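Ribonucleoside-diphosphate reductase, alpha chain (Actinobacillus ureae ATCC 25976, PDB 6DQX) probably catalyses the reduction of ribonucleoside diphosphates to deoxyribonucleotides as the catalytic subunit of a class Id ribonucleotide reductase. Local coordinates at residues D217-E220 / S221-A224. Sequence-based numbering, arbitrary orientation.
Sequences DWLE and SMKA. With EDO (1,2-ethanediol), chain G.
Leu-219 and Met-222, one turn apart on a short helix, run alongside each other in the same direction, with Leu-219 CD2 4.0 Å from Met-222 CE. The flexible thioether suits this buried place: bends at chi2 (-82°) and chi3 (-67°) fold its methyl back towards the leucine, and both side chains pack on Leu-540 of helix 532-544. Beside them, Met-222 CB meets the Trp-218 indole obliquely, 4.1 Å from CZ3, while Trp-218 NE1 gives a weak hydrogen bond, 3.1 Å long, to O1 of 1,2-ethanediol, presumably a crystallisation additive. The polar groups are more accessible to solvent. Glu-220 and Lys-223, long chains suited to partial exposure, form a salt bridge in which Lys-223 NZ meets Glu-220 OE2 at 2.7 Å from above the carboxylate plane; Glu-544 is a second acidic partner for that ammonium. Separately, Ser-221 OG is hydrogen-bonded to Lys-229 NZ, and Lys-229 also makes a cation-pi contact with Trp-218. Backbone i to i+4 hydrogen bonds join successive turns; Ala-224, just past the last helical residue, still gives its N-H to Glu-220 O, its small methyl exposed. This is a short amphipathic alpha-helix, packed on helices 227-243 and 532-544 at the periphery of the ribonucleotide reductase barrel domain.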
ATOM      1  N   ASP A 217       2.399 -34.813   3.593  1.00 22.54           N
ATOM      2  CA  ASP A 217       3.470 -35.306   4.486  1.00 24.50           C
ATOM      3  C   ASP A 217       3.408 -34.638   5.871  1.00 24.97           C
ATOM      4  O   ASP A 217       3.604 -35.307   6.880  1.00 23.78           O
ATOM      5  CB  ASP A 217       4.858 -35.122   3.855  1.00 25.09           C
ATOM      6  CG  ASP A 217       5.090 -36.016   2.665  1.00 28.11           C
ATOM      7  OD1 ASP A 217       4.408 -37.053   2.535  1.00 27.84           O
ATOM      8  OD2 ASP A 217       5.986 -35.697   1.849  1.00 29.31           O
ATOM      9  N   TRP A 218       3.106 -33.335   5.911  1.00 24.51           N
ATOM     10  CA  TRP A 218       2.909 -32.605   7.166  1.00 24.73           C
ATOM     11  C   TRP A 218       1.792 -33.238   8.000  1.00 25.82           C
ATOM     12  O   TRP A 218       1.967 -33.501   9.206  1.00 25.73           O
ATOM     13  CB  TRP A 218       2.612 -31.107   6.915  1.00 23.89           C
ATOM     14  CG  TRP A 218       2.704 -30.273   8.160  1.00 23.36           C
ATOM     15  CD1 TRP A 218       3.782 -29.562   8.571  1.00 24.02           C
ATOM     16  CD2 TRP A 218       1.693 -30.080   9.152  1.00 22.53           C
ATOM     17  NE1 TRP A 218       3.516 -28.941   9.761  1.00 25.00           N
ATOM     18  CE2 TRP A 218       2.237 -29.245  10.144  1.00 24.59           C
ATOM     19  CE3 TRP A 218       0.379 -30.540   9.306  1.00 22.96           C
ATOM     20  CZ2 TRP A 218       1.513 -28.850  11.271  1.00 24.49           C
ATOM     21  CZ3 TRP A 218      -0.338 -30.158  10.422  1.00 23.25           C
ATOM     22  CH2 TRP A 218       0.232 -29.308  11.394  1.00 25.02           C
ATOM     23  N   LEU A 219       0.640 -33.474   7.375  1.00 24.06           N
ATOM     24  CA  LEU A 219      -0.472 -34.120   8.068  1.00 25.43           C
ATOM     25  C   LEU A 219      -0.172 -35.549   8.491  1.00 24.45           C
ATOM     26  O   LEU A 219      -0.630 -35.951   9.562  1.00 25.49           O
ATOM     27  CB  LEU A 219      -1.756 -34.113   7.243  1.00 25.52           C
ATOM     28  CG  LEU A 219      -2.569 -32.840   7.259  1.00 26.45           C
ATOM     29  CD1 LEU A 219      -3.635 -32.965   6.170  1.00 27.77           C
ATOM     30  CD2 LEU A 219      -3.201 -32.560   8.612  1.00 26.78           C
ATOM     31  N   GLU A 220       0.574 -36.308   7.688  1.00 25.82           N
ATOM     32  CA  GLU A 220       0.967 -37.674   8.101  1.00 29.85           C
ATOM     33  C   GLU A 220       1.918 -37.672   9.313  1.00 30.32           C
ATOM     34  O   GLU A 220       1.828 -38.550  10.180  1.00 30.39           O
ATOM     35  CB  GLU A 220       1.583 -38.465   6.949  1.00 33.28           C
ATOM     36  CG  GLU A 220       0.574 -38.879   5.870  1.00 36.50           C
ATOM     37  CD  GLU A 220      -0.519 -39.811   6.382  1.00 39.20           C
ATOM     38  OE1 GLU A 220      -0.205 -40.751   7.152  1.00 38.89           O
ATOM     39  OE2 GLU A 220      -1.700 -39.597   6.022  1.00 39.65           O
ATOM     40  N   SER A 221       2.812 -36.688   9.361  1.00 29.12           N
ATOM     41  CA  SER A 221       3.687 -36.478  10.518  1.00 30.82           C
ATOM     42  C   SER A 221       2.874 -36.142  11.762  1.00 31.12           C
ATOM     43  O   SER A 221       3.141 -36.693  12.827  1.00 35.08           O
ATOM     44  CB  SER A 221       4.730 -35.385  10.220  1.00 30.80           C
ATOM     45  OG  SER A 221       5.593 -35.164  11.323  1.00 31.09           O
ATOM     46  N   MET A 222       1.888 -35.255  11.620  1.00 29.38           N
ATOM     47  CA  MET A 222       0.947 -34.894  12.694  1.00 29.95           C
ATOM     48  C   MET A 222       0.155 -36.108  13.221  1.00 33.35           C
ATOM     49  O   MET A 222       0.033 -36.320  14.446  1.00 32.53           O
ATOM     50  CB  MET A 222      -0.030 -33.832  12.187  1.00 30.25           C
ATOM     51  CG  MET A 222      -0.882 -33.152  13.237  1.00 30.50           C
ATOM     52  SD  MET A 222      -2.362 -34.013  13.788  1.00 35.30           S
ATOM     53  CE  MET A 222      -3.394 -33.981  12.314  1.00 32.78           C
ATOM     54  N   LYS A 223      -0.404 -36.884  12.293  1.00 31.93           N
ATOM     55  CA  LYS A 223      -1.188 -38.077  12.653  1.00 34.48           C
ATOM     56  C   LYS A 223      -0.333 -39.162  13.326  1.00 35.26           C
ATOM     57  O   LYS A 223      -0.789 -39.808  14.275  1.00 35.29           O
ATOM     58  CB  LYS A 223      -1.913 -38.640  11.426  1.00 35.58           C
ATOM     59  CG  LYS A 223      -3.062 -37.751  10.960  1.00 37.40           C
ATOM     60  CD  LYS A 223      -3.885 -38.378   9.841  1.00 39.11           C
ATOM     61  CE  LYS A 223      -3.156 -38.430   8.513  1.00 39.97           C
ATOM     62  NZ  LYS A 223      -3.916 -39.258   7.529  1.00 39.64           N
ATOM     63  N   ALA A 224       0.906 -39.328  12.857  1.00 33.94           N
ATOM     64  CA  ALA A 224       1.866 -40.245  13.478  1.00 35.85           C
ATOM     65  C   ALA A 224       2.403 -39.807  14.869  1.00 37.81           C
ATOM     66  O   ALA A 224       3.191 -40.539  15.470  1.00 38.73           O
ATOM     67  CB  ALA A 224       3.024 -40.511  12.527  1.00 34.96           C
TER
HETATM   68  C1  EDO G 606       5.812 -27.136  11.584  1.00 32.87           C
HETATM   69  O1  EDO G 606       6.341 -27.926  10.518  1.00 29.39           O
HETATM   70  C2  EDO G 606       5.287 -25.863  10.936  1.00 34.49           C
HETATM   71  O2  EDO G 606       4.843 -24.746  11.728  1.00 34.08           O